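Local coordinates for nitroalkane oxidase (Podospora anserina, PDB 3MKH), which catalyses the FAD-dependent oxidation of nitroalkanes to aldehydes or ketones, releasing nitrite and consuming oxygen to give hydrogen peroxide, at residues L132-P137 with G268-S273; A141-L144 with G150-T153; A192-E197 with E203-I208; I397-G400 with I405-R408. All blocks are in the same frame, centred on the assembly; numbering follows the deposited sequence.

Contact 1 (L132-P137 with G268-S273). With FAD (flavin-adenine dinucleotide), chain E.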
# COMPACT_ATOMS: atom_id res chain seq x y z
N LEU A 132 7.79 1.27 -34.03
CA LEU A 132 7.87 2.68 -33.63
C LEU A 132 9.20 2.83 -32.90
O LEU A 132 9.41 2.32 -31.79
CB LEU A 132 6.68 3.08 -32.75
CG LEU A 132 6.65 4.47 -32.08
CD1 LEU A 132 7.23 5.55 -32.96
CD2 LEU A 132 5.24 4.83 -31.66
N VAL A 133 10.14 3.49 -33.58
CA VAL A 133 11.52 3.48 -33.14
C VAL A 133 11.81 4.81 -32.45
O VAL A 133 12.24 5.78 -33.07
CB VAL A 133 12.48 3.26 -34.30
CG1 VAL A 133 13.91 3.07 -33.79
CG2 VAL A 133 12.04 2.04 -35.12
N PHE A 134 11.54 4.81 -31.15
CA PHE A 134 11.56 5.99 -30.31
C PHE A 134 12.71 5.90 -29.30
O PHE A 134 13.55 6.79 -29.22
CB PHE A 134 10.23 6.07 -29.57
CG PHE A 134 10.05 7.31 -28.74
CD1 PHE A 134 10.46 7.36 -27.42
CD2 PHE A 134 9.42 8.43 -29.27
CE1 PHE A 134 10.28 8.50 -26.65
CE2 PHE A 134 9.23 9.57 -28.50
CZ PHE A 134 9.66 9.61 -27.20
N SER A 135 12.71 4.81 -28.53
CA SER A 135 13.61 4.68 -27.39
C SER A 135 15.09 4.55 -27.76
O SER A 135 15.44 4.07 -28.84
CB SER A 135 13.19 3.50 -26.51
OG SER A 135 11.88 3.71 -26.00
N GLU A 136 15.94 4.94 -26.81
CA GLU A 136 17.38 5.05 -27.02
C GLU A 136 18.12 4.55 -25.77
O GLU A 136 17.60 4.63 -24.66
CB GLU A 136 17.77 6.52 -27.32
CG GLU A 136 17.20 7.03 -28.63
CD GLU A 136 17.65 8.45 -28.99
OE1 GLU A 136 18.17 9.20 -28.13
OE2 GLU A 136 17.46 8.81 -30.17
N PRO A 137 19.35 4.03 -25.95
CA PRO A 137 20.10 3.44 -24.83
C PRO A 137 20.27 4.39 -23.64
O PRO A 137 20.21 3.96 -22.48
CB PRO A 137 21.48 3.15 -25.43
CG PRO A 137 21.38 3.39 -26.87
CD PRO A 137 20.14 4.12 -27.19
N GLY A 268 0.81 11.04 -29.45
CA GLY A 268 -0.53 10.65 -29.84
C GLY A 268 -0.60 9.14 -29.94
O GLY A 268 -1.55 8.50 -29.48
N ALA A 269 0.41 8.55 -30.58
CA ALA A 269 0.50 7.11 -30.68
C ALA A 269 0.53 6.50 -29.27
O ALA A 269 -0.17 5.52 -28.99
CB ALA A 269 1.73 6.70 -31.48
N PHE A 270 1.31 7.11 -28.37
CA PHE A 270 1.43 6.57 -27.01
C PHE A 270 0.18 6.79 -26.16
O PHE A 270 0.02 6.12 -25.14
CB PHE A 270 2.66 7.12 -26.29
CG PHE A 270 3.97 6.63 -26.87
CD1 PHE A 270 4.25 5.28 -26.96
CD2 PHE A 270 4.93 7.53 -27.28
CE1 PHE A 270 5.46 4.83 -27.48
CE2 PHE A 270 6.14 7.10 -27.80
CZ PHE A 270 6.40 5.75 -27.91
N ASP A 271 -0.69 7.72 -26.55
CA ASP A 271 -1.98 7.87 -25.86
C ASP A 271 -2.92 6.68 -26.15
O ASP A 271 -3.58 6.16 -25.25
CB ASP A 271 -2.68 9.17 -26.25
CG ASP A 271 -2.01 10.41 -25.67
OD1 ASP A 271 -1.23 10.29 -24.70
OD2 ASP A 271 -2.29 11.51 -26.19
N GLY A 272 -2.98 6.26 -27.41
CA GLY A 272 -3.73 5.08 -27.78
C GLY A 272 -3.14 3.82 -27.15
O GLY A 272 -3.86 2.96 -26.63
N SER A 273 -1.82 3.71 -27.19
CA SER A 273 -1.16 2.51 -26.67
C SER A 273 -1.36 2.39 -25.16
O SER A 273 -1.43 1.28 -24.62
CB SER A 273 0.34 2.52 -27.01
OG SER A 273 1.01 3.55 -26.31
PA FAD E . 13.94 6.51 -19.22
O1A FAD E . 14.39 7.71 -19.92
O2A FAD E . 14.69 5.26 -19.40
O5B FAD E . 13.86 6.84 -17.65
C5B FAD E . 14.23 5.87 -16.67
C4B FAD E . 13.79 6.26 -15.25
O4B FAD E . 14.49 7.46 -14.86
C3B FAD E . 12.31 6.61 -15.19
O3B FAD E . 11.55 5.44 -14.89
C2B FAD E . 12.25 7.57 -14.01
O2B FAD E . 12.14 6.85 -12.79
C1B FAD E . 13.60 8.29 -14.07
N9A FAD E . 13.41 9.61 -14.74
C8A FAD E . 13.97 10.00 -15.88
N7A FAD E . 13.56 11.23 -16.18
C5A FAD E . 12.74 11.62 -15.22
C6A FAD E . 12.02 12.79 -14.99
N6A FAD E . 12.09 13.80 -15.84
N1A FAD E . 11.26 12.88 -13.89
C2A FAD E . 11.18 11.87 -13.04
N3A FAD E . 11.85 10.75 -13.23
C4A FAD E . 12.63 10.59 -14.30
N1 FAD E . 10.37 1.61 -27.23
C2 FAD E . 10.04 2.04 -28.51
O2 FAD E . 10.50 3.09 -28.93
N3 FAD E . 9.18 1.29 -29.30
C4 FAD E . 8.65 0.09 -28.83
O4 FAD E . 7.90 -0.57 -29.54
C4X FAD E . 8.98 -0.34 -27.55
N5 FAD E . 8.46 -1.53 -27.03
C5X FAD E . 9.06 -2.11 -25.91
C6 FAD E . 8.82 -3.44 -25.57
C7 FAD E . 9.43 -4.00 -24.46
C7M FAD E . 9.17 -5.45 -24.08
C8 FAD E . 10.28 -3.23 -23.68
C8M FAD E . 10.96 -3.83 -22.45
C9 FAD E . 10.52 -1.90 -24.02
C9A FAD E . 9.92 -1.34 -25.13
N10 FAD E . 10.16 -0.02 -25.48
C10 FAD E . 9.83 0.42 -26.75
C1' FAD E . 10.74 0.93 -24.50
C2' FAD E . 9.65 1.56 -23.63
O2' FAD E . 8.77 2.33 -24.44
C3' FAD E . 10.22 2.44 -22.50
O3' FAD E . 9.14 2.79 -21.63
C4' FAD E . 10.89 3.73 -22.98
O4' FAD E . 12.21 3.46 -23.43
C5' FAD E . 10.95 4.76 -21.85
O5' FAD E . 11.58 4.22 -20.69
P FAD E . 11.51 4.98 -19.29
O1P FAD E . 10.12 5.43 -19.08
O2P FAD E . 12.14 4.15 -18.26
O3P FAD E . 12.40 6.29 -19.60
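Phe270 drives its ring edge into one face of Phe134, an edge-to-face pair with the planes at 85° and the centroids 5.2 Å apart. The touching atom is Phe270 CE2, 3.8 Å from Phe134 CD2 and displaced toward the rim of that ring. Phe134 reaches this place because its CG stands anti to the backbone N (chi1 -175°). Leu132 sends CD2 into the same apolar patch, 4.0 Å from both Ala269 CB and Phe270 CZ. This is packing of side chains across a wide backbone gap: the nearest CA atoms, those of Leu132 and Ala269, are 9.1 Å apart.

The polar work faces the flavin. FAD N3 donates to Leu132 O at 2.7 Å, and FAD O2 accepts from both Phe134 N (3.0 Å) and Ser135 N (2.8 Å), which fixes the pyrimidine edge of the isoalloxazine. All four touching residues are buried, whereas the segments become partly exposed at Pro137, Gly268, Gly272 and Ser273, none of which touches the other segment. The contact thus joins the end of strand 130-133 to helix 262-298, with Leu101 and Thr104 of helix 90-109 and Val188 of strand 184-191 packed around it.

Contact 2 (A141-L144 with G150-T153). With FAD (flavin-adenine dinucleotide), chain E.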
# COMPACT_ATOMS: atom_id res chain seq x y z
N ALA A 141 13.08 9.87 -21.48
CA ALA A 141 12.09 10.60 -20.70
C ALA A 141 12.32 12.11 -20.79
O ALA A 141 11.40 12.89 -20.63
CB ALA A 141 12.09 10.14 -19.24
N ASN A 142 13.57 12.51 -21.05
CA ASN A 142 13.93 13.92 -21.09
C ASN A 142 14.33 14.40 -22.48
O ASN A 142 15.07 15.37 -22.63
CB ASN A 142 15.04 14.18 -20.08
CG ASN A 142 14.71 13.62 -18.70
OD1 ASN A 142 15.34 12.67 -18.23
ND2 ASN A 142 13.70 14.19 -18.07
N ALA A 143 13.86 13.70 -23.51
CA ALA A 143 14.22 14.03 -24.88
C ALA A 143 13.79 15.45 -25.25
O ALA A 143 14.43 16.08 -26.09
CB ALA A 143 13.63 13.03 -25.85
N LEU A 144 12.72 15.94 -24.63
CA LEU A 144 12.14 17.25 -24.95
C LEU A 144 12.51 18.33 -23.95
O LEU A 144 12.07 19.48 -24.06
CB LEU A 144 10.62 17.14 -25.01
CG LEU A 144 9.98 16.68 -26.32
CD1 LEU A 144 10.61 15.42 -26.83
CD2 LEU A 144 8.49 16.49 -26.10
N GLY A 150 18.80 16.22 -25.77
CA GLY A 150 17.80 15.86 -26.78
C GLY A 150 18.08 14.46 -27.32
O GLY A 150 19.03 13.81 -26.89
N PHE A 151 17.25 14.00 -28.25
CA PHE A 151 17.45 12.70 -28.90
C PHE A 151 18.88 12.55 -29.42
O PHE A 151 19.45 13.48 -29.97
CB PHE A 151 16.50 12.54 -30.10
CG PHE A 151 15.09 12.19 -29.72
CD1 PHE A 151 14.79 10.95 -29.17
CD2 PHE A 151 14.06 13.10 -29.94
CE1 PHE A 151 13.48 10.64 -28.83
CE2 PHE A 151 12.77 12.80 -29.62
CZ PHE A 151 12.47 11.56 -29.06
N GLN A 152 19.45 11.36 -29.25
CA GLN A 152 20.77 11.11 -29.79
C GLN A 152 20.66 10.84 -31.28
O GLN A 152 21.60 11.05 -32.03
CB GLN A 152 21.44 9.92 -29.08
CG GLN A 152 22.89 9.64 -29.52
CD GLN A 152 23.03 8.68 -30.71
OE1 GLN A 152 22.16 7.84 -30.95
NE2 GLN A 152 24.14 8.80 -31.45
N THR A 153 19.50 10.35 -31.72
CA THR A 153 19.30 10.05 -33.13
C THR A 153 18.93 11.35 -33.87
O THR A 153 18.00 12.06 -33.49
CB THR A 153 18.21 8.97 -33.34
OG1 THR A 153 18.61 7.75 -32.71
CG2 THR A 153 17.99 8.71 -34.83
PA FAD E . 13.94 6.51 -19.22
O1A FAD E . 14.39 7.71 -19.92
O2A FAD E . 14.69 5.26 -19.40
O5B FAD E . 13.86 6.84 -17.65
C5B FAD E . 14.23 5.87 -16.67
C4B FAD E . 13.79 6.26 -15.25
O4B FAD E . 14.49 7.46 -14.86
C3B FAD E . 12.31 6.61 -15.19
O3B FAD E . 11.55 5.44 -14.89
C2B FAD E . 12.25 7.57 -14.01
O2B FAD E . 12.14 6.85 -12.79
C1B FAD E . 13.60 8.29 -14.07
N9A FAD E . 13.41 9.61 -14.74
C8A FAD E . 13.97 10.00 -15.88
N7A FAD E . 13.56 11.23 -16.18
C5A FAD E . 12.74 11.62 -15.22
C6A FAD E . 12.02 12.79 -14.99
N6A FAD E . 12.09 13.80 -15.84
N1A FAD E . 11.26 12.88 -13.89
C2A FAD E . 11.18 11.87 -13.04
N3A FAD E . 11.85 10.75 -13.23
C4A FAD E . 12.63 10.59 -14.30
N1 FAD E . 10.37 1.61 -27.23
C2 FAD E . 10.04 2.04 -28.51
O2 FAD E . 10.50 3.09 -28.93
N3 FAD E . 9.18 1.29 -29.30
C4 FAD E . 8.65 0.09 -28.83
O4 FAD E . 7.90 -0.57 -29.54
C4X FAD E . 8.98 -0.34 -27.55
N5 FAD E . 8.46 -1.53 -27.03
C5X FAD E . 9.06 -2.11 -25.91
C6 FAD E . 8.82 -3.44 -25.57
C7 FAD E . 9.43 -4.00 -24.46
C7M FAD E . 9.17 -5.45 -24.08
C8 FAD E . 10.28 -3.23 -23.68
C8M FAD E . 10.96 -3.83 -22.45
C9 FAD E . 10.52 -1.90 -24.02
C9A FAD E . 9.92 -1.34 -25.13
N10 FAD E . 10.16 -0.02 -25.48
C10 FAD E . 9.83 0.42 -26.75
C1' FAD E . 10.74 0.93 -24.50
C2' FAD E . 9.65 1.56 -23.63
O2' FAD E . 8.77 2.33 -24.44
C3' FAD E . 10.22 2.44 -22.50
O3' FAD E . 9.14 2.79 -21.63
C4' FAD E . 10.89 3.73 -22.98
O4' FAD E . 12.21 3.46 -23.43
C5' FAD E . 10.95 4.76 -21.85
O5' FAD E . 11.58 4.22 -20.69
P FAD E . 11.51 4.98 -19.29
O1P FAD E . 10.12 5.43 -19.08
O2P FAD E . 12.14 4.15 -18.26
O3P FAD E . 12.40 6.29 -19.60
O HOH W 1 17.64 14.73 -23.72
O HOH W 2 15.21 16.00 -28.91
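Two groups approach Ala143 O: Gly150 CA, which comes to 3.4 Å in a CA-H...O contact with a 159° angle at the hydrogen, and a water, which donates to the same oxygen at 2.9 Å. That water accepts in turn from Phe151 N, also at 2.9 Å, so the carbonyl is tied to the next peptide through one solvent molecule. A second water repeats the pattern one residue earlier, donating to Asn142 O at 2.9 Å and accepting from Gly150 N at 2.8 Å. The two halves of this loop are therefore joined by water bridges in place of direct backbone pairing.

The apolar half of the contact is a CH-pi interaction. Ala143 CB sits 3.7 Å from the centroid of the Phe151 ring and only 11° off its normal, so the methyl lies almost exactly over the centre of the face. Phe151 swings its ring there with CG beside the backbone N and anti to the carbonyl carbon (chi1 -78°). Leu144 starts out away from the other segment, but its tip returns, and CD1 makes a looser approach to Phe151 CE2 at 4.4 Å.

Two residues before Ala143, Ala141 N donates to FAD O1A at 3.0 Å, so the folded loop also presents a backbone N-H to the cofactor's pyrophosphate. The loop runs between strands 130-133 and 154-158: Leu144 packs on Ala263 and Phe267 of helix 262-298, while Phe151 rests on Lys168 of strand 161-168 and Val188 of strand 184-191.

Contact 3 (A192-E197 with E203-I208)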
# COMPACT_ATOMS: atom_id res chain seq x y z
N ALA A 192 18.84 18.06 -37.25
CA ALA A 192 20.08 18.74 -36.92
C ALA A 192 20.61 19.52 -38.13
O ALA A 192 21.78 19.91 -38.16
CB ALA A 192 21.13 17.73 -36.41
N THR A 193 19.76 19.73 -39.13
CA THR A 193 20.15 20.49 -40.32
C THR A 193 20.60 21.89 -39.92
O THR A 193 21.61 22.39 -40.40
CB THR A 193 19.00 20.62 -41.31
OG1 THR A 193 18.44 19.33 -41.57
CG2 THR A 193 19.49 21.27 -42.63
N THR A 194 19.83 22.51 -39.04
CA THR A 194 20.21 23.76 -38.41
C THR A 194 20.19 23.54 -36.91
O THR A 194 19.38 22.76 -36.41
CB THR A 194 19.24 24.90 -38.77
OG1 THR A 194 17.93 24.57 -38.27
CG2 THR A 194 19.17 25.10 -40.27
N PRO A 195 21.07 24.22 -36.18
CA PRO A 195 21.16 24.02 -34.74
C PRO A 195 19.95 24.57 -34.01
O PRO A 195 19.26 25.46 -34.53
CB PRO A 195 22.41 24.81 -34.35
CG PRO A 195 23.12 25.11 -35.64
CD PRO A 195 22.06 25.21 -36.66
N LEU A 196 19.69 24.04 -32.83
CA LEU A 196 18.68 24.59 -31.93
C LEU A 196 19.11 26.00 -31.54
O LEU A 196 20.27 26.23 -31.21
CB LEU A 196 18.58 23.70 -30.68
CG LEU A 196 17.54 23.98 -29.59
CD1 LEU A 196 16.13 23.86 -30.14
CD2 LEU A 196 17.75 23.00 -28.44
N GLU A 197 18.18 26.95 -31.59
CA GLU A 197 18.50 28.31 -31.19
C GLU A 197 18.53 28.45 -29.67
O GLU A 197 17.97 27.62 -28.96
CB GLU A 197 17.49 29.29 -31.80
CG GLU A 197 17.42 29.20 -33.31
CD GLU A 197 16.40 30.15 -33.91
OE1 GLU A 197 16.04 31.14 -33.23
OE2 GLU A 197 15.96 29.90 -35.06
N GLU A 203 11.22 20.63 -28.74
CA GLU A 203 10.09 20.03 -29.44
C GLU A 203 10.03 20.49 -30.90
O GLU A 203 9.56 19.74 -31.77
CB GLU A 203 8.78 20.33 -28.72
CG GLU A 203 7.57 19.73 -29.42
CD GLU A 203 6.35 19.61 -28.53
OE1 GLU A 203 6.47 19.84 -27.30
OE2 GLU A 203 5.27 19.28 -29.06
N ASN A 204 10.50 21.70 -31.17
CA ASN A 204 10.48 22.28 -32.53
C ASN A 204 11.33 21.53 -33.56
O ASN A 204 11.16 21.72 -34.76
CB ASN A 204 10.96 23.74 -32.49
CG ASN A 204 10.01 24.67 -31.74
OD1 ASN A 204 8.90 24.30 -31.35
ND2 ASN A 204 10.45 25.92 -31.54
N LYS A 205 12.28 20.71 -33.10
CA LYS A 205 13.19 19.99 -33.99
C LYS A 205 12.80 18.52 -34.22
O LYS A 205 13.41 17.80 -35.03
CB LYS A 205 14.63 20.03 -33.44
CG LYS A 205 15.07 21.39 -32.96
CD LYS A 205 15.14 22.38 -34.11
CE LYS A 205 16.47 22.29 -34.86
NZ LYS A 205 16.55 23.34 -35.93
N VAL A 206 11.78 18.06 -33.50
CA VAL A 206 11.44 16.63 -33.54
C VAL A 206 10.65 16.23 -34.78
O VAL A 206 9.68 16.90 -35.16
CB VAL A 206 10.72 16.19 -32.26
CG1 VAL A 206 10.38 14.68 -32.34
CG2 VAL A 206 11.61 16.46 -31.07
N MET A 207 11.11 15.16 -35.42
CA MET A 207 10.52 14.63 -36.64
C MET A 207 10.21 13.15 -36.50
O MET A 207 10.73 12.48 -35.62
CB MET A 207 11.50 14.75 -37.81
CG MET A 207 12.14 16.10 -38.05
SD MET A 207 13.41 15.99 -39.33
CE MET A 207 12.42 15.61 -40.77
N ILE A 208 9.38 12.64 -37.40
CA ILE A 208 9.30 11.20 -37.62
C ILE A 208 9.60 10.92 -39.09
O ILE A 208 8.99 11.51 -39.99
CB ILE A 208 7.92 10.62 -37.25
CG1 ILE A 208 7.58 10.95 -35.79
CG2 ILE A 208 7.88 9.10 -37.50
CD1 ILE A 208 6.22 10.43 -35.34
O HOH W 3 16.47 25.90 -34.77
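The carbonyl of Thr194, part of the flat peptide leading into Pro195, receives Lys205 NZ from above its plane: the donor stands 53° out of that plane and makes a C=O...N angle of 125°, so it does not lie on a lone pair. The hydrogen bond from Lys205 NZ to Thr194 O measures 2.9 Å. Thr194 OG1 also comes close to the ammonium, 3.0 Å from Lys205 NZ, with the two side chains crossing at about a right angle.

The next peptide joins in through solvent. A water accepts from Lys205 NZ at 2.8 Å and donates to Pro195 O, again at 2.8 Å, so the ammonium serves two consecutive carbonyls, one directly and one through the water.

Lys205 arrives here by a folded route, with bends at chi2 and at chi3 (-84°) that lead NZ across to the Thr194 and Pro195 carbonyls. Its aliphatic part does separate work, since CG meets Leu196 CD1 at 3.9 Å. Glu197 OE2 lies 6.6 Å from Lys205 NZ, too far for a salt bridge, though the opposite charge may lend slight long-range attraction.

Thr194, Pro195 and Leu196 are exposed, and the contact is a surface one, away from the flavin, in which the side chain of Lys205 links the two ends of the loop. Topologically it spans the long connection of a beta hairpin, in which strands 184-191 and 206-212 run antiparallel. Met207 pairs with Cys189 within the sheet, and Lys205, just before the strand, bonds the backbone of Asp191; Met207 and Ile208 pack against strand 255-257 alongside.

Contact 4 (I397-G400 with I405-R408). With FAD (flavin-adenine dinucleotide), chain E.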
# COMPACT_ATOMS: atom_id res chain seq x y z
N ILE A 397 6.85 0.08 -16.63
CA ILE A 397 8.11 0.67 -17.09
C ILE A 397 8.21 0.83 -18.60
O ILE A 397 8.99 1.65 -19.07
CB ILE A 397 9.35 -0.10 -16.56
CG1 ILE A 397 9.31 -1.58 -16.96
CG2 ILE A 397 9.44 -0.00 -15.03
CD1 ILE A 397 10.51 -2.39 -16.41
N PHE A 398 7.42 0.08 -19.36
CA PHE A 398 7.53 0.18 -20.81
C PHE A 398 6.42 1.07 -21.35
O PHE A 398 5.63 1.63 -20.57
CB PHE A 398 7.62 -1.21 -21.50
CG PHE A 398 6.29 -1.85 -21.85
CD1 PHE A 398 5.11 -1.48 -21.22
CD2 PHE A 398 6.24 -2.86 -22.80
CE1 PHE A 398 3.90 -2.08 -21.54
CE2 PHE A 398 5.02 -3.48 -23.14
CZ PHE A 398 3.86 -3.08 -22.51
N ASP A 399 6.41 1.25 -22.67
CA ASP A 399 5.45 2.12 -23.33
C ASP A 399 5.37 3.49 -22.66
O ASP A 399 4.28 4.04 -22.47
CB ASP A 399 4.07 1.45 -23.33
CG ASP A 399 3.22 1.89 -24.51
OD1 ASP A 399 2.15 2.48 -24.28
OD2 ASP A 399 3.64 1.65 -25.67
N GLY A 400 6.54 4.05 -22.32
CA GLY A 400 6.60 5.26 -21.54
C GLY A 400 6.38 4.95 -20.07
O GLY A 400 5.23 4.75 -19.62
N ILE A 405 7.63 9.40 -17.32
CA ILE A 405 6.88 9.86 -18.49
C ILE A 405 5.38 10.04 -18.22
O ILE A 405 4.87 11.17 -18.20
CB ILE A 405 7.11 8.94 -19.71
CG1 ILE A 405 8.61 8.90 -20.02
CG2 ILE A 405 6.27 9.41 -20.91
CD1 ILE A 405 8.96 8.31 -21.37
N ARG A 406 4.68 8.92 -18.03
CA ARG A 406 3.23 8.98 -17.84
C ARG A 406 2.80 9.96 -16.72
O ARG A 406 1.92 10.80 -16.94
CB ARG A 406 2.62 7.58 -17.65
CG ARG A 406 2.93 6.58 -18.78
CD ARG A 406 2.75 7.17 -20.18
NE ARG A 406 2.58 6.09 -21.17
CZ ARG A 406 1.87 6.19 -22.29
NH1 ARG A 406 1.25 7.32 -22.61
NH2 ARG A 406 1.77 5.14 -23.10
N ARG A 407 3.40 9.88 -15.54
CA ARG A 407 3.02 10.83 -14.48
C ARG A 407 3.40 12.29 -14.78
O ARG A 407 2.74 13.21 -14.30
CB ARG A 407 3.52 10.40 -13.10
CG ARG A 407 2.84 9.13 -12.55
CD ARG A 407 3.19 8.89 -11.05
NE ARG A 407 2.46 7.74 -10.53
CZ ARG A 407 2.91 6.49 -10.57
NH1 ARG A 407 4.11 6.22 -11.06
NH2 ARG A 407 2.16 5.51 -10.10
N ARG A 408 4.48 12.51 -15.54
CA ARG A 408 4.88 13.86 -15.97
C ARG A 408 3.85 14.43 -16.93
O ARG A 408 3.59 15.63 -16.94
CB ARG A 408 6.25 13.87 -16.66
CG ARG A 408 7.43 13.46 -15.80
CD ARG A 408 7.33 14.05 -14.40
NE ARG A 408 7.26 12.96 -13.44
CZ ARG A 408 6.48 12.94 -12.36
NH1 ARG A 408 5.69 13.96 -12.07
NH2 ARG A 408 6.51 11.87 -11.58
PA FAD E . 13.94 6.51 -19.22
O1A FAD E . 14.39 7.71 -19.92
O2A FAD E . 14.69 5.26 -19.40
O5B FAD E . 13.86 6.84 -17.65
C5B FAD E . 14.23 5.87 -16.67
C4B FAD E . 13.79 6.26 -15.25
O4B FAD E . 14.49 7.46 -14.86
C3B FAD E . 12.31 6.61 -15.19
O3B FAD E . 11.55 5.44 -14.89
C2B FAD E . 12.25 7.57 -14.01
O2B FAD E . 12.14 6.85 -12.79
C1B FAD E . 13.60 8.29 -14.07
N9A FAD E . 13.41 9.61 -14.74
C8A FAD E . 13.97 10.00 -15.88
N7A FAD E . 13.56 11.23 -16.18
C5A FAD E . 12.74 11.62 -15.22
C6A FAD E . 12.02 12.79 -14.99
N6A FAD E . 12.09 13.80 -15.84
N1A FAD E . 11.26 12.88 -13.89
C2A FAD E . 11.18 11.87 -13.04
N3A FAD E . 11.85 10.75 -13.23
C4A FAD E . 12.63 10.59 -14.30
N1 FAD E . 10.37 1.61 -27.23
C2 FAD E . 10.04 2.04 -28.51
O2 FAD E . 10.50 3.09 -28.93
N3 FAD E . 9.18 1.29 -29.30
C4 FAD E . 8.65 0.09 -28.83
O4 FAD E . 7.90 -0.57 -29.54
C4X FAD E . 8.98 -0.34 -27.55
N5 FAD E . 8.46 -1.53 -27.03
C5X FAD E . 9.06 -2.11 -25.91
C6 FAD E . 8.82 -3.44 -25.57
C7 FAD E . 9.43 -4.00 -24.46
C7M FAD E . 9.17 -5.45 -24.08
C8 FAD E . 10.28 -3.23 -23.68
C8M FAD E . 10.96 -3.83 -22.45
C9 FAD E . 10.52 -1.90 -24.02
C9A FAD E . 9.92 -1.34 -25.13
N10 FAD E . 10.16 -0.02 -25.48
C10 FAD E . 9.83 0.42 -26.75
C1' FAD E . 10.74 0.93 -24.50
C2' FAD E . 9.65 1.56 -23.63
O2' FAD E . 8.77 2.33 -24.44
C3' FAD E . 10.22 2.44 -22.50
O3' FAD E . 9.14 2.79 -21.63
C4' FAD E . 10.89 3.73 -22.98
O4' FAD E . 12.21 3.46 -23.43
C5' FAD E . 10.95 4.76 -21.85
O5' FAD E . 11.58 4.22 -20.69
P FAD E . 11.51 4.98 -19.29
O1P FAD E . 10.12 5.43 -19.08
O2P FAD E . 12.14 4.15 -18.26
O3P FAD E . 12.40 6.29 -19.60
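Asp399, the inferred proton acceptor, meets Arg406 through both its backbone and its carboxylate, in the cofactor-binding loop that leads into helix 402-415 of this acyl-CoA dehydrogenase-type fold. Asp399 OD1 lies at the guanidinium edge, forming a salt bridge with Arg406 NH2 at 2.9 Å, although the two planes are turned 48° apart and the hydrogen bond is bent and weak. Asp399 O takes two further weak bonds, from Arg406 NE at 3.0 Å and from Arg406 NH2 at 2.8 Å. Arg406 NE makes one more weak bond, to Gly400 O at 3.3 Å, and the chain, bent at chi2 (-46°), brings CG alongside that oxygen.

Ile405 closes the side toward the pyrophosphate, its CD1 lying 3.9 Å from both Gly400 CA and FAD O1P. The loop in turn holds the ribityl chain: FAD O3' donates to Ile397 O and accepts from Gly400 N.

Further out, helix 262-298 positions the pair, with Ser273 OG hydrogen-bonded to Asp399 OD1 and Phe270 O accepting from Arg406 NH2. Lys356 of helix 345-374 bonds the carbonyls of Phe398 and Gly400. On the flavin side, Phe398 turns its ring edge to the dimethylbenzene portion, where its CD2 comes to 3.8 Å from FAD C7.

Contacts 1, 2 and 4 all touch one FAD, with centres about 10 Å (1 and 4), 13 Å (1 and 2) and 14 Å (2 and 4) apart. Contact 1 ties strand 130-133 to helix 262-298, and contacts 2 and 3 fall, in that order, within the chain it spans; contact 4 follows later. Glu136 of contact 1 reaches Gln152 and Thr153 of contact 2, Ser273 and Phe270 of contact 1 meet Asp399 and Arg406 of contact 4, and Ala141 of contact 2 packs on Ile405. Contact 3, at the surface about 23 Å from contact 4 between centres, meets contact 2 where Val206 packs on Phe151. The cofactor is thus held by the end of strand 130-133 and by loops, with residues of the second subunit completing its site.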